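Local structure of molinate hydrolase (Gulosibacter molinativorax, 4UB9) at residues I36-G41 and K87-G92; V57-G62 and G445-L450; A222-L227 and E262-V267. The protein hydrolyses the thiocarbamate herbicide molinate, and is a zinc-containing enzyme of the amidohydrolase family. All blocks are in the same frame, centred on the assembly; numbering follows the deposited sequence.

How the contacts relate
Contacts 1 and 2 are neighbours, with centres 7 Å apart. Both join the sheet of strands 36-39 and 55-60 to the sheet of strands 88-95 and 447-450. Two probable backbone hydrogen bonds tie them together: Ile36 O to Ile59 N and Gly92 N to Asp446 O, each 2.8 Å. Contact 2 brings together segments 383 residues apart in sequence. Contact 3 is nested, along the chain, within the loop that contact 2 closes, and lies on the opposite side of the chain's centre from contact 1. Its centre is 48 Å from that of contact 1 and 44 Å from that of contact 2. None of the three lies at the zinc site, which includes His282 and His302.

Contact 1. Residues I36-G41 and K87-G92; sequences IAIVGG and KWILPG
Gly41 and Lys87 bring the two backbones together, with their CA atoms 5.1 Å apart, where strand 41-43 begins to pair in parallel with strand 88-95. Gly41 CA lies 3.5 Å from Lys87 O. The chain turns a corner at Gly40, whose positive phi of 78° favours glycine. Gly40 and Gly41 form a G1 beta bulge against the start of strand 55-60. A side chain on Gly41 would point at Ile89 and be tight against both Ile89 CD1 and Lys87 O.

Ile89 carries the side-chain part of the contact. Its CG1 branch is extended (chi2 168°), which takes CD1 out to the other segment. There CD1 meets two partners: it is 3.9 Å from Gly41 CA and 3.9 Å from Ile38 CG2. Ile38 offers its CG2 methyl because that branch lies anti to the backbone N. The same methyl also comes within 4.1 Å of Ile89 CG1. The two side chains meet at a slant, with the Ile38 CG2 methyl against the CG1-CD1 arm of Ile89. The contact between them is wholly apolar and buried. The Lys87 side chain leads away, and its NZ is held by a salt bridge to Asp451 and a hydrogen bond to Ser465.

Around this pair the core is filled from several sides. Ile82 of strand 81-83 and Val449 of strand 447-450 pack on Ile38. Ala84 and Ile439, both from loops, pack on Ile89. The contact thus marks where the chain leaves the small sheet containing strand 36-39 and enters the larger sheet containing strand 88-95.

Contact 2. Residues V57-G62 and G445-L450; sequences VFIEDG and GDVVVL
Gly445, Ile59 and Val447 have the most surface buried here. Ile59 lies over the backbone of Gly445, and all three outer carbons of its side chain approach Gly445 CA. Ile59 CD1 is 3.9 Å from Gly445 CA, and CG1 and CG2 lie little farther off. A CB on Gly445 would clash with Ile59 CG2 and with Gly62 O, which is consistent with a glycine here. Ile59 CD1 reaches on to Val447, where it meets Val447 CG2 at 4.1 Å. With CG1 of Val447 anti to the backbone N (chi1 176°), CG2 is left beside that N and faces Ile59. With an alanine in place of Ile59, Gly445 CA would probably lose its cover and Val447 CG2 its closest partner on strand 55-60.

One hydrogen bond adds a polar link. Gly445 N donates to Gly62 O at 2.7 Å, with a bent N-H...O angle of 145°. The donor is tilted 23° from the carbonyl plane. Gly62 itself has backbone angles that call for glycine. The bond joins the turn after strand 55-60 to the loop that leads into strand 447-450.

The contact spans two sheets. Ile59 also packs on Ile64 of strand 63-69, next to strand 55-60 in the small sheet. Val447 begins strand 447-450, which runs antiparallel to both strand 88-95 and strand 464-469.

Contact 3. Residues A222-L227 and E262-V267; sequences AEVRPL and ERVLDV
Apolar contacts dominate, led by Val224, Val264 and Val267 with the aliphatic part of Arg225. Helices 222-227 and 262-267 run nearly in the same direction, with an angle of 26° between them and axes 9.4 Å apart. Val224 CG2 meets Val264 CG1 at 4.1 Å, and these two side chains cross at about a right angle. The other methyl of Val224, CG1, lies 4.3 Å from Val267 CG1. Val267 has the most surface buried of all. Its CG1 comes up to the backbone of the first helix, 3.7 Å from Arg225 CA, and also rests on Arg225 CB at 3.9 Å.

The guanidinium of Arg225 adds a second kind of contact. CG leaves anti to the backbone N, and the chain then bends at chi3 (-70°). This folds the flat group over Val267. Val267 CG1 sits under the centre of one face, 4.1 Å from the plane, while CG2 lies 3.7 Å from NH2.

The charged interactions are made with residues beyond the two segments. Arg225 NH1 forms salt bridges with Glu271 and Asp270, further along helix 262-275. Arg263 is salt-bridged to Glu287 of the second subunit, so helix 262-275 lies at an interface with that subunit.

Both segments lie within the amidohydrolase family region, and the family is of the TIM-barrel clan. Their chemistry implies a valine seam bordered by a charged group: Arg225 lays its flat face on Val267 and satisfies NH1 with acids of the helix it packs against. Those bonds to Glu271 and Asp270 probably help to fix the guanidinium in this pose.

Contact 1. Residues I36-G41 and K87-G92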
loop_
_atom_site.group_PDB
_atom_site.type_symbol
_atom_site.label_atom_id
_atom_site.label_comp_id
_atom_site.label_asym_id
_atom_site.label_seq_id
_atom_site.Cartn_x
_atom_site.Cartn_y
_atom_site.Cartn_z
ATOM N N ILE A 36 47.489 35.048 3.766
ATOM C CA ILE A 36 46.719 35.883 2.845
ATOM C C ILE A 36 46.261 37.157 3.559
ATOM O O ILE A 36 46.157 37.205 4.794
ATOM C CB ILE A 36 45.497 35.121 2.259
ATOM C CG1 ILE A 36 44.927 35.809 1.005
ATOM C CG2 ILE A 36 44.378 34.989 3.291
ATOM C CD1 ILE A 36 44.061 34.922 0.123
ATOM N N ALA A 37 45.970 38.185 2.770
ATOM C CA ALA A 37 45.405 39.420 3.307
ATOM C C ALA A 37 44.241 39.844 2.483
ATOM O O ALA A 37 44.270 39.825 1.255
ATOM C CB ALA A 37 46.438 40.521 3.323
ATOM N N ILE A 38 43.216 40.274 3.181
ATOM C CA ILE A 38 41.945 40.709 2.559
ATOM C C ILE A 38 41.930 42.200 2.826
ATOM O O ILE A 38 41.845 42.615 3.982
ATOM C CB ILE A 38 40.683 40.059 3.204
ATOM C CG1 ILE A 38 40.929 38.602 3.672
ATOM C CG2 ILE A 38 39.491 40.157 2.278
ATOM C CD1 ILE A 38 41.313 37.635 2.587
ATOM N N VAL A 39 42.038 43.001 1.784
ATOM C CA VAL A 39 42.312 44.435 2.001
ATOM C C VAL A 39 41.190 45.397 1.583
ATOM O O VAL A 39 40.630 45.330 0.481
ATOM C CB VAL A 39 43.670 44.906 1.393
ATOM C CG1 VAL A 39 44.756 43.885 1.652
ATOM C CG2 VAL A 39 43.553 45.199 -0.099
ATOM N N GLY A 40 40.884 46.298 2.509
ATOM C CA GLY A 40 40.207 47.545 2.184
ATOM C C GLY A 40 38.730 47.397 1.954
ATOM O O GLY A 40 38.128 48.123 1.156
ATOM N N GLY A 41 38.122 46.486 2.703
ATOM C CA GLY A 41 36.665 46.291 2.618
ATOM C C GLY A 41 35.943 46.659 3.898
ATOM O O GLY A 41 36.564 46.896 4.928
ATOM N N LYS A 87 33.700 46.364 -1.166
ATOM C CA LYS A 87 33.174 45.053 -0.876
ATOM C C LYS A 87 33.020 44.794 0.614
ATOM O O LYS A 87 33.499 45.532 1.450
ATOM C CB LYS A 87 34.035 43.983 -1.530
ATOM C CG LYS A 87 33.877 43.962 -3.035
ATOM C CD LYS A 87 34.776 42.951 -3.712
ATOM C CE LYS A 87 34.711 43.118 -5.217
ATOM N NZ LYS A 87 34.569 41.830 -5.926
ATOM N N TRP A 88 32.279 43.761 0.932
ATOM C CA TRP A 88 32.015 43.400 2.303
ATOM C C TRP A 88 32.738 42.120 2.689
ATOM O O TRP A 88 32.765 41.161 1.969
ATOM C CB TRP A 88 30.526 43.309 2.546
ATOM C CG TRP A 88 29.878 44.646 2.600
ATOM C CD1 TRP A 88 29.472 45.314 3.722
ATOM C CD2 TRP A 88 29.548 45.484 1.493
ATOM N NE1 TRP A 88 28.908 46.525 3.377
ATOM C CE2 TRP A 88 28.934 46.646 2.014
ATOM C CE3 TRP A 88 29.698 45.361 0.113
ATOM C CZ2 TRP A 88 28.491 47.687 1.202
ATOM C CZ3 TRP A 88 29.252 46.395 -0.702
ATOM C CH2 TRP A 88 28.655 47.549 -0.147
ATOM N N ILE A 89 33.342 42.170 3.858
ATOM C CA ILE A 89 34.099 41.069 4.410
ATOM C C ILE A 89 33.354 40.457 5.608
ATOM O O ILE A 89 33.148 41.122 6.630
ATOM C CB ILE A 89 35.476 41.510 4.907
ATOM C CG1 ILE A 89 36.267 42.142 3.763
ATOM C CG2 ILE A 89 36.232 40.304 5.459
ATOM C CD1 ILE A 89 37.533 42.861 4.209
ATOM N N LEU A 90 32.991 39.183 5.468
ATOM C CA LEU A 90 32.274 38.417 6.513
ATOM C C LEU A 90 33.084 37.220 6.973
ATOM O O LEU A 90 34.032 36.801 6.270
ATOM C CB LEU A 90 30.936 37.938 6.020
ATOM C CG LEU A 90 29.789 38.949 6.014
ATOM C CD1 LEU A 90 30.016 40.066 4.983
ATOM C CD2 LEU A 90 28.474 38.251 5.727
ATOM N N PRO A 91 32.726 36.638 8.147
ATOM C CA PRO A 91 33.417 35.433 8.544
ATOM C C PRO A 91 32.978 34.329 7.640
ATOM O O PRO A 91 31.936 34.419 7.017
ATOM C CB PRO A 91 32.924 35.180 9.971
ATOM C CG PRO A 91 32.133 36.382 10.360
ATOM C CD PRO A 91 31.683 37.003 9.102
ATOM N N GLY A 92 33.761 33.271 7.600
ATOM C CA GLY A 92 33.300 32.035 6.959
ATOM C C GLY A 92 31.898 31.660 7.478
ATOM O O GLY A 92 31.638 31.683 8.698
#

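Contact 2. Residues V57-G62 and G445-L450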
loop_
_atom_site.group_PDB
_atom_site.type_symbol
_atom_site.label_atom_id
_atom_site.label_comp_id
_atom_site.label_asym_id
_atom_site.label_seq_id
_atom_site.Cartn_x
_atom_site.Cartn_y
_atom_site.Cartn_z
ATOM N N VAL A 57 42.076 42.453 6.880
ATOM C CA VAL A 57 42.208 41.246 7.681
ATOM C C VAL A 57 43.416 40.452 7.231
ATOM O O VAL A 57 43.592 40.180 6.037
ATOM C CB VAL A 57 40.988 40.340 7.541
ATOM C CG1 VAL A 57 41.180 39.069 8.370
ATOM C CG2 VAL A 57 39.735 41.083 7.950
ATOM N N PHE A 58 44.263 40.118 8.182
ATOM C CA PHE A 58 45.514 39.482 7.849
ATOM C C PHE A 58 45.576 38.114 8.480
ATOM O O PHE A 58 45.449 37.958 9.706
ATOM C CB PHE A 58 46.728 40.319 8.293
ATOM C CG PHE A 58 48.040 39.805 7.771
ATOM C CD1 PHE A 58 48.410 40.042 6.470
ATOM C CD2 PHE A 58 48.930 39.127 8.601
ATOM C CE1 PHE A 58 49.620 39.581 5.973
ATOM C CE2 PHE A 58 50.153 38.673 8.116
ATOM C CZ PHE A 58 50.492 38.893 6.791
ATOM N N ILE A 59 45.838 37.140 7.625
ATOM C CA ILE A 59 45.894 35.740 8.034
ATOM C C ILE A 59 47.247 35.174 7.711
ATOM O O ILE A 59 47.753 35.338 6.614
ATOM C CB ILE A 59 44.815 34.879 7.332
ATOM C CG1 ILE A 59 43.417 35.397 7.683
ATOM C CG2 ILE A 59 44.950 33.416 7.706
ATOM C CD1 ILE A 59 42.408 35.206 6.556
ATOM N N GLU A 60 47.773 34.440 8.669
ATOM C CA GLU A 60 49.087 33.862 8.590
ATOM C C GLU A 60 49.046 32.404 9.079
ATOM O O GLU A 60 48.661 32.127 10.203
ATOM C CB GLU A 60 50.000 34.681 9.477
ATOM C CG GLU A 60 51.456 34.611 9.119
ATOM C CD GLU A 60 52.306 35.471 10.054
ATOM O OE1 GLU A 60 53.370 35.003 10.522
ATOM O OE2 GLU A 60 51.890 36.614 10.336
ATOM N N ASP A 61 49.442 31.483 8.212
ATOM C CA ASP A 61 49.437 30.055 8.528
ATOM C C ASP A 61 48.096 29.548 9.078
ATOM O O ASP A 61 48.040 28.831 10.077
ATOM C CB ASP A 61 50.578 29.734 9.496
ATOM C CG ASP A 61 51.945 29.843 8.829
ATOM O OD1 ASP A 61 52.006 30.208 7.645
ATOM O OD2 ASP A 61 52.959 29.559 9.478
ATOM N N GLY A 62 47.023 29.970 8.421
ATOM C CA GLY A 62 45.676 29.525 8.771
ATOM C C GLY A 62 44.957 30.307 9.853
ATOM O O GLY A 62 43.757 30.245 9.949
ATOM N N GLY A 445 41.287 31.326 9.969
ATOM C CA GLY A 445 41.209 32.259 8.826
ATOM C C GLY A 445 40.188 31.953 7.751
ATOM O O GLY A 445 40.507 31.777 6.561
ATOM N N ASP A 446 38.950 31.895 8.188
ATOM C CA ASP A 446 37.839 31.590 7.318
ATOM C C ASP A 446 37.117 32.863 7.017
ATOM O O ASP A 446 36.559 33.513 7.914
ATOM C CB ASP A 446 36.869 30.600 7.991
ATOM C CG ASP A 446 37.493 29.210 8.263
ATOM O OD1 ASP A 446 38.611 28.924 7.781
ATOM O OD2 ASP A 446 36.846 28.403 8.987
ATOM N N VAL A 447 37.025 33.209 5.745
ATOM C CA VAL A 447 36.454 34.508 5.369
ATOM C C VAL A 447 35.760 34.393 4.054
ATOM O O VAL A 447 36.190 33.646 3.174
ATOM C CB VAL A 447 37.569 35.551 5.184
ATOM C CG1 VAL A 447 37.030 36.868 4.712
ATOM C CG2 VAL A 447 38.332 35.741 6.482
ATOM N N VAL A 448 34.652 35.103 3.932
ATOM C CA VAL A 448 34.047 35.296 2.645
ATOM C C VAL A 448 33.938 36.780 2.308
ATOM O O VAL A 448 33.846 37.627 3.207
ATOM C CB VAL A 448 32.674 34.646 2.515
ATOM C CG1 VAL A 448 32.798 33.191 2.860
ATOM C CG2 VAL A 448 31.629 35.321 3.367
ATOM N N VAL A 449 33.910 37.072 1.009
ATOM C CA VAL A 449 33.829 38.433 0.519
ATOM C C VAL A 449 32.649 38.540 -0.406
ATOM O O VAL A 449 32.549 37.774 -1.367
ATOM C CB VAL A 449 35.112 38.823 -0.241
ATOM C CG1 VAL A 449 35.010 40.247 -0.763
ATOM C CG2 VAL A 449 36.340 38.683 0.656
ATOM N N LEU A 450 31.766 39.495 -0.121
ATOM C CA LEU A 450 30.597 39.775 -0.940
ATOM C C LEU A 450 30.723 41.093 -1.694
ATOM O O LEU A 450 31.339 42.035 -1.224
ATOM C CB LEU A 450 29.361 39.882 -0.078
ATOM C CG LEU A 450 29.104 38.787 0.942
ATOM C CD1 LEU A 450 27.873 39.136 1.752
ATOM C CD2 LEU A 450 28.894 37.467 0.240
#

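Contact 3. Residues A222-L227 and E262-V267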
loop_
_atom_site.group_PDB
_atom_site.type_symbol
_atom_site.label_atom_id
_atom_site.label_comp_id
_atom_site.label_asym_id
_atom_site.label_seq_id
_atom_site.Cartn_x
_atom_site.Cartn_y
_atom_site.Cartn_z
ATOM N N ALA A 222 19.971 0.865 33.320
ATOM C CA ALA A 222 21.263 0.267 33.566
ATOM C C ALA A 222 21.871 -0.351 32.300
ATOM O O ALA A 222 23.089 -0.424 32.160
ATOM C CB ALA A 222 21.149 -0.800 34.653
ATOM N N GLU A 223 21.032 -0.835 31.399
ATOM C CA GLU A 223 21.536 -1.392 30.153
ATOM C C GLU A 223 21.796 -0.316 29.099
ATOM O O GLU A 223 22.578 -0.527 28.174
ATOM C CB GLU A 223 20.592 -2.435 29.606
ATOM C CG GLU A 223 20.691 -3.731 30.360
ATOM C CD GLU A 223 19.690 -4.780 29.883
ATOM O OE1 GLU A 223 19.441 -4.896 28.658
ATOM O OE2 GLU A 223 19.160 -5.514 30.748
ATOM N N VAL A 224 21.081 0.793 29.199
ATOM C CA VAL A 224 21.265 1.888 28.246
ATOM C C VAL A 224 22.599 2.584 28.477
ATOM O O VAL A 224 23.280 2.983 27.538
ATOM C CB VAL A 224 20.164 2.916 28.382
ATOM C CG1 VAL A 224 20.474 4.154 27.566
ATOM C CG2 VAL A 224 18.841 2.329 27.930
ATOM N N ARG A 225 22.977 2.693 29.747
ATOM C CA ARG A 225 24.161 3.457 30.134
ATOM C C ARG A 225 25.419 3.042 29.395
ATOM O O ARG A 225 26.059 3.873 28.780
ATOM C CB ARG A 225 24.419 3.398 31.640
ATOM C CG ARG A 225 25.506 4.375 32.083
ATOM C CD ARG A 225 25.690 4.427 33.590
ATOM N NE ARG A 225 24.553 5.059 34.277
ATOM C CZ ARG A 225 24.320 6.362 34.369
ATOM N NH1 ARG A 225 25.110 7.233 33.818
ATOM N NH2 ARG A 225 23.260 6.796 35.027
ATOM N N PRO A 226 25.785 1.764 29.440
ATOM C CA PRO A 226 27.020 1.441 28.734
ATOM C C PRO A 226 26.950 1.633 27.229
ATOM O O PRO A 226 27.970 1.877 26.576
ATOM C CB PRO A 226 27.241 -0.063 29.062
ATOM C CG PRO A 226 25.932 -0.558 29.590
ATOM C CD PRO A 226 25.278 0.634 30.233
ATOM N N LEU A 227 25.759 1.468 26.663
ATOM C CA LEU A 227 25.593 1.584 25.191
ATOM C C LEU A 227 25.840 3.013 24.720
ATOM O O LEU A 227 26.617 3.243 23.790
ATOM C CB LEU A 227 24.232 1.121 24.749
ATOM C CG LEU A 227 23.979 -0.382 24.971
ATOM C CD1 LEU A 227 22.543 -0.726 24.576
ATOM C CD2 LEU A 227 24.937 -1.256 24.186
ATOM N N GLU A 262 11.767 9.537 31.307
ATOM C CA GLU A 262 12.626 10.639 31.818
ATOM C C GLU A 262 13.868 10.102 32.489
ATOM O O GLU A 262 14.955 10.615 32.355
ATOM C CB GLU A 262 11.824 11.679 32.643
ATOM C CG GLU A 262 10.767 12.303 31.683
ATOM C CD GLU A 262 10.562 13.816 31.728
ATOM O OE1 GLU A 262 11.387 14.521 32.327
ATOM O OE2 GLU A 262 9.578 14.292 31.102
ATOM N N ARG A 263 13.671 9.022 33.180
ATOM C CA ARG A 263 14.742 8.279 33.822
ATOM C C ARG A 263 15.853 7.845 32.855
ATOM O O ARG A 263 17.040 7.968 33.134
ATOM C CB ARG A 263 14.064 7.037 34.369
ATOM C CG ARG A 263 14.839 6.200 35.319
ATOM C CD ARG A 263 13.828 5.373 36.092
ATOM N NE ARG A 263 13.599 4.059 35.496
ATOM C CZ ARG A 263 13.701 2.899 36.163
ATOM N NH1 ARG A 263 14.009 2.889 37.433
ATOM N NH2 ARG A 263 13.498 1.754 35.555
ATOM N N VAL A 264 15.440 7.314 31.719
ATOM C CA VAL A 264 16.405 6.835 30.707
ATOM C C VAL A 264 17.019 8.029 29.973
ATOM O O VAL A 264 18.194 8.068 29.648
ATOM C CB VAL A 264 15.737 5.875 29.702
ATOM C CG1 VAL A 264 16.606 5.674 28.467
ATOM C CG2 VAL A 264 15.445 4.533 30.372
ATOM N N LEU A 265 16.201 9.042 29.779
ATOM C CA LEU A 265 16.692 10.292 29.207
ATOM C C LEU A 265 17.775 10.906 30.089
ATOM O O LEU A 265 18.818 11.349 29.633
ATOM C CB LEU A 265 15.521 11.259 29.002
ATOM C CG LEU A 265 15.843 12.559 28.299
ATOM C CD1 LEU A 265 16.487 12.325 26.954
ATOM C CD2 LEU A 265 14.538 13.331 28.140
ATOM N N ASP A 266 17.542 10.882 31.383
ATOM C CA ASP A 266 18.569 11.335 32.346
ATOM C C ASP A 266 19.891 10.567 32.218
ATOM O O ASP A 266 20.961 11.148 32.269
ATOM C CB ASP A 266 18.047 11.272 33.777
ATOM C CG ASP A 266 16.919 12.321 34.046
ATOM O OD1 ASP A 266 16.718 13.274 33.224
ATOM O OD2 ASP A 266 16.226 12.159 35.085
ATOM N N VAL A 267 19.820 9.277 31.994
ATOM C CA VAL A 267 21.046 8.508 31.771
ATOM C C VAL A 267 21.798 9.004 30.553
ATOM O O VAL A 267 23.002 9.184 30.572
ATOM C CB VAL A 267 20.720 7.023 31.570
ATOM C CG1 VAL A 267 21.907 6.263 31.036
ATOM C CG2 VAL A 267 20.222 6.435 32.897
#